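Local atomic coordinates of heme utilization carrier protein (Escherichia coli O157:H7, PDB entry 6U9J), a protein that probably binds heme in the cytosol and takes part, as a carrier, in anaerobic heme utilisation, perhaps also handling its product anaerobilin. Residues E28-R31 and S35-V38; A105-K110 and T116-F121. All blocks are in the same frame, centred on the assembly; numbering follows the deposited sequence. Where two conformers were deposited one is given.

Contact 1 of 2, residues E28-R31 and S35-V38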
loop_
_atom_site.group_PDB
_atom_site.type_symbol
_atom_site.label_atom_id
_atom_site.label_comp_id
_atom_site.label_asym_id
_atom_site.label_seq_id
_atom_site.Cartn_x
_atom_site.Cartn_y
_atom_site.Cartn_z
ATOM N N GLU A 28 7.896 10.275 -18.171
ATOM C CA GLU A 28 8.092 10.676 -19.561
ATOM C C GLU A 28 6.992 10.124 -20.462
ATOM O O GLU A 28 6.547 10.811 -21.384
ATOM C CB GLU A 28 9.470 10.238 -20.058
ATOM C CG GLU A 28 9.892 10.960 -21.332
ATOM C CD GLU A 28 10.112 12.450 -21.108
ATOM O OE1 GLU A 28 9.800 13.246 -22.022
ATOM O OE2 GLU A 28 10.587 12.826 -20.013
ATOM N N VAL A 29 6.523 8.903 -20.196
ATOM C CA VAL A 29 5.381 8.373 -20.943
ATOM C C VAL A 29 4.147 9.236 -20.709
ATOM O O VAL A 29 3.441 9.616 -21.648
ATOM C CB VAL A 29 5.116 6.912 -20.552
ATOM C CG1 VAL A 29 3.796 6.413 -21.168
ATOM C CG2 VAL A 29 6.285 6.036 -20.964
ATOM N N VAL A 30 3.874 9.563 -19.445
ATOM C CA VAL A 30 2.667 10.319 -19.134
ATOM C C VAL A 30 2.694 11.687 -19.806
ATOM O O VAL A 30 1.661 12.184 -20.267
ATOM C CB VAL A 30 2.495 10.424 -17.606
ATOM C CG1 VAL A 30 1.511 11.521 -17.258
ATOM C CG2 VAL A 30 2.011 9.080 -17.060
ATOM N N ARG A 31 3.868 12.324 -19.856
ATOM C CA ARG A 31 3.982 13.631 -20.497
ATOM C C ARG A 31 3.589 13.578 -21.962
ATOM O O ARG A 31 3.071 14.561 -22.501
ATOM C CB ARG A 31 5.413 14.149 -20.388
ATOM C CG ARG A 31 5.826 14.585 -19.010
ATOM C CD ARG A 31 7.176 15.273 -19.094
ATOM N NE ARG A 31 7.709 15.607 -17.782
ATOM C CZ ARG A 31 7.388 16.703 -17.102
ATOM N NH1 ARG A 31 7.936 16.921 -15.917
ATOM N NH2 ARG A 31 6.522 17.575 -17.605
ATOM N N SER A 35 -3.794 13.123 -23.480
ATOM C CA SER A 35 -4.671 13.791 -22.518
ATOM C C SER A 35 -4.066 13.675 -21.117
ATOM O O SER A 35 -4.493 12.829 -20.321
ATOM C CB SER A 35 -6.070 13.200 -22.566
ATOM O OG SER A 35 -6.937 13.890 -21.686
ATOM N N SER A 36 -3.093 14.539 -20.817
ATOM C CA SER A 36 -2.504 14.581 -19.488
ATOM C C SER A 36 -2.139 16.009 -19.109
ATOM O O SER A 36 -1.728 16.811 -19.951
ATOM C CB SER A 36 -1.255 13.697 -19.381
ATOM O OG SER A 36 -0.202 14.194 -20.192
ATOM N N THR A 37 -2.247 16.297 -17.811
ATOM C CA THR A 37 -1.817 17.555 -17.207
ATOM C C THR A 37 -0.789 17.209 -16.143
ATOM O O THR A 37 -1.077 16.410 -15.252
ATOM C CB THR A 37 -3.009 18.293 -16.587
ATOM O OG1 THR A 37 -3.974 18.578 -17.608
ATOM C CG2 THR A 37 -2.576 19.603 -15.928
ATOM N N VAL A 38 0.412 17.773 -16.251
ATOM C CA VAL A 38 1.507 17.478 -15.331
ATOM C C VAL A 38 1.893 18.762 -14.611
ATOM O O VAL A 38 2.129 19.791 -15.255
ATOM C CB VAL A 38 2.721 16.882 -16.068
ATOM C CG1 VAL A 38 3.854 16.597 -15.095
ATOM C CG2 VAL A 38 2.313 15.613 -16.816
HETATM O O HOH W 1 1.498 16.616 -21.316
#
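S36 reaches from the first residue of strand 36-40 to the last turn of helix 26-31 and gives its hydroxyl to the backbone carbonyl of V30. Followed outward, the side chain touches the helix at both of its atoms. S36 CB lies 4.1 Å from CG1 of V30, an apolar approach beside the polar one. From there chi1 of 66° sets OG between the backbone N and carbonyl carbon of S36, and in this position the S36 hydroxyl OG donates to V30 O across 2.7 Å. The bond arrives with a C=O...OG angle of 149° and OG tilted 28° from the carbonyl plane. A water ties the next carbonyl into the same network: it donates to R31 O at 2.8 Å and, over a longer 3.2 Å, to OG of S36. The serine hydroxyl thus serves as donor and acceptor at once, and two successive carbonyls at the helix end are engaged.

Two residues along the strand, V38 uses both methyls, one on V30 and one on the guanidinium of R31. V38 CG2 meets CG1 of V30 at 4.2 Å. V38 CG1 sits over one face of the R31 guanidinium, 3.8 Å from R31 NH2. The arginine leaves its backbone pointing away from the strand, but its chain, extended from CG to NE, brings the guanidinium back to the valine, the two side chains crossing at about a right angle. V30 is buried, packing also on L15 of helix 15-22 and against strand 103-111, whereas R31 is exposed. This is a short helix-loop-strand connection in the ChuX/HutX family domain, where a serine side chain joins the end of helix 26-31 to the start of an edge strand of the six-stranded antiparallel sheet.

Contact 2 of 2, residues A105-K110 and T116-F121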
loop_
_atom_site.group_PDB
_atom_site.type_symbol
_atom_site.label_atom_id
_atom_site.label_comp_id
_atom_site.label_asym_id
_atom_site.label_seq_id
_atom_site.Cartn_x
_atom_site.Cartn_y
_atom_site.Cartn_z
ATOM N N ALA A 105 0.356 14.113 -11.956
ATOM C CA ALA A 105 -0.314 14.151 -13.251
ATOM C C ALA A 105 -1.778 13.781 -13.106
ATOM O O ALA A 105 -2.130 12.883 -12.341
ATOM C CB ALA A 105 0.350 13.213 -14.264
ATOM N N LEU A 106 -2.631 14.474 -13.851
ATOM C CA LEU A 106 -4.010 14.058 -14.057
ATOM C C LEU A 106 -4.096 13.468 -15.453
ATOM O O LEU A 106 -3.656 14.099 -16.418
ATOM C CB LEU A 106 -4.984 15.230 -13.912
ATOM C CG LEU A 106 -5.448 15.536 -12.477
ATOM C CD1 LEU A 106 -4.291 15.982 -11.600
ATOM C CD2 LEU A 106 -6.558 16.585 -12.470
ATOM N N ILE A 107 -4.625 12.248 -15.549
ATOM C CA ILE A 107 -4.637 11.484 -16.793
ATOM C C ILE A 107 -6.043 11.006 -17.115
ATOM O O ILE A 107 -6.756 10.503 -16.248
ATOM C CB ILE A 107 -3.690 10.271 -16.693
ATOM C CG1 ILE A 107 -2.258 10.743 -16.447
ATOM C CG2 ILE A 107 -3.795 9.404 -17.974
ATOM C CD1 ILE A 107 -1.348 9.657 -15.900
ATOM N N GLU A 108 -6.423 11.115 -18.389
ATOM C CA GLU A 108 -7.618 10.462 -18.906
ATOM C C GLU A 108 -7.208 9.606 -20.089
ATOM O O GLU A 108 -6.491 10.078 -20.976
ATOM C CB GLU A 108 -8.681 11.474 -19.332
ATOM C CG GLU A 108 -9.203 12.308 -18.174
ATOM C CD GLU A 108 -10.145 13.404 -18.640
ATOM O OE1 GLU A 108 -9.701 14.565 -18.750
ATOM O OE2 GLU A 108 -11.327 13.094 -18.907
ATOM N N ARG A 109 -7.620 8.346 -20.077
ATOM C CA ARG A 109 -7.338 7.474 -21.216
ATOM C C ARG A 109 -8.284 6.289 -21.179
ATOM O O ARG A 109 -9.052 6.100 -20.236
ATOM C CB ARG A 109 -5.879 7.002 -21.198
ATOM C CG ARG A 109 -5.527 6.200 -19.954
ATOM C CD ARG A 109 -4.073 5.746 -19.971
ATOM N NE ARG A 109 -3.826 4.832 -21.087
ATOM C CZ ARG A 109 -3.507 3.544 -20.967
ATOM N NH1 ARG A 109 -3.314 2.811 -22.058
ATOM N NH2 ARG A 109 -3.366 2.989 -19.770
ATOM N N LYS A 110 -8.248 5.490 -22.242
ATOM C CA LYS A 110 -8.930 4.210 -22.200
ATOM C C LYS A 110 -7.959 3.113 -21.788
ATOM O O LYS A 110 -6.813 3.075 -22.248
ATOM C CB LYS A 110 -9.561 3.876 -23.551
ATOM C CG LYS A 110 -10.885 4.591 -23.769
ATOM C CD LYS A 110 -11.626 4.053 -24.961
ATOM C CE LYS A 110 -12.877 4.868 -25.205
ATOM N NZ LYS A 110 -14.016 4.404 -24.369
ATOM N N THR A 116 -11.030 5.866 -18.117
ATOM C CA THR A 116 -10.405 5.978 -16.799
ATOM C C THR A 116 -9.946 7.404 -16.573
ATOM O O THR A 116 -9.609 8.122 -17.515
ATOM C CB THR A 116 -9.172 5.081 -16.623
ATOM O OG1 THR A 116 -8.100 5.587 -17.427
ATOM C CG2 THR A 116 -9.469 3.615 -16.961
ATOM N N ALA A 117 -9.897 7.802 -15.306
ATOM C CA ALA A 117 -9.417 9.121 -14.934
ATOM C C ALA A 117 -8.623 8.934 -13.658
ATOM O O ALA A 117 -9.145 8.368 -12.695
ATOM C CB ALA A 117 -10.564 10.109 -14.709
ATOM N N SER A 118 -7.361 9.337 -13.681
ATOM C CA SER A 118 -6.470 9.017 -12.579
ATOM C C SER A 118 -5.587 10.200 -12.225
ATOM O O SER A 118 -5.342 11.100 -13.033
ATOM C CB SER A 118 -5.581 7.812 -12.923
ATOM O OG SER A 118 -4.745 8.095 -14.023
ATOM N N ILE A 119 -5.106 10.180 -10.980
ATOM C CA ILE A 119 -4.086 11.101 -10.490
ATOM C C ILE A 119 -2.880 10.271 -10.087
ATOM O O ILE A 119 -3.014 9.342 -9.288
ATOM C CB ILE A 119 -4.604 11.922 -9.307
ATOM C CG1 ILE A 119 -5.845 12.691 -9.726
ATOM C CG2 ILE A 119 -3.512 12.864 -8.750
ATOM C CD1 ILE A 119 -6.598 13.287 -8.580
ATOM N N LEU A 120 -1.720 10.585 -10.652
ATOM C CA LEU A 120 -0.477 9.881 -10.367
ATOM C C LEU A 120 0.451 10.822 -9.621
ATOM O O LEU A 120 0.657 11.964 -10.046
ATOM C CB LEU A 120 0.209 9.395 -11.644
ATOM C CG LEU A 120 -0.119 7.977 -12.099
ATOM C CD1 LEU A 120 -1.623 7.791 -12.188
ATOM C CD2 LEU A 120 0.534 7.714 -13.443
ATOM N N PHE A 121 1.016 10.333 -8.524
ATOM C CA PHE A 121 2.017 11.064 -7.760
ATOM C C PHE A 121 3.366 10.434 -8.055
ATOM O O PHE A 121 3.529 9.222 -7.892
ATOM C CB PHE A 121 1.724 11.004 -6.257
ATOM C CG PHE A 121 0.393 11.597 -5.863
ATOM C CD1 PHE A 121 -0.784 10.865 -6.011
ATOM C CD2 PHE A 121 0.313 12.877 -5.330
ATOM C CE1 PHE A 121 -2.007 11.397 -5.651
ATOM C CE2 PHE A 121 -0.893 13.416 -4.960
ATOM C CZ PHE A 121 -2.067 12.683 -5.121
HETATM O O HOH W 2 -6.325 7.275 -16.415
#
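With chi1 at -61° and chi2 at 161°, I107 carries its CD1 to 3.7 Å from L120 CD2, the two side chains crossing at a slant. On the same face chi1 of 63° at S118 sets its OG 3.6 Å from I107 CB. A water lies 3.0 Å from S118 OG and also donates a long bond to I107 O. R109 extends from this face too, and its guanidinium is salt-bridged to E10 through NH1. The other face carries L106 and I119, side by side and pointing the same way, L106 CG to I119 CG1 4.0 Å, with L106 also packing on F150, A154 and L157 of helix 144-157; E108 OE2 is hydrogen-bonded to H151 NE2 of that helix. Paired backbone bonds join A105 with L120 and I107 with S118. The R109-T116 pair is less even: R109 N reaches T116 O over 3.3 Å, against 2.9 Å for T116 N to R109 O. L106-I119 and E108-A117 are the non-hydrogen-bonded pairs between. This is an antiparallel beta hairpin, strands 103-111 and 114-122, the second and third strands of the six-stranded sheet, next to strand 36-40.

Overall arrangement
Contact 1 and contact 2 follow each other along the chain, and their centres are about 9 Å apart. They meet in one sheet, where strand 36-40 is the edge neighbour of strand 103-111: T37 O lies 2.9 Å from L106 N, and S35 O 3.2 Å from E108 N, both probable hydrogen bonds. V30 forms the second link. V30 CG2 packs 3.6 Å from CD1 of I107 and V30 CG1 equally close to CB of A105, so helix 26-31 covers the sheet face bearing I107 and L120, while helix 144-157 covers the face bearing L106. The hairpin lies between these helices, and both contacts belong to the ChuX/HutX family domain.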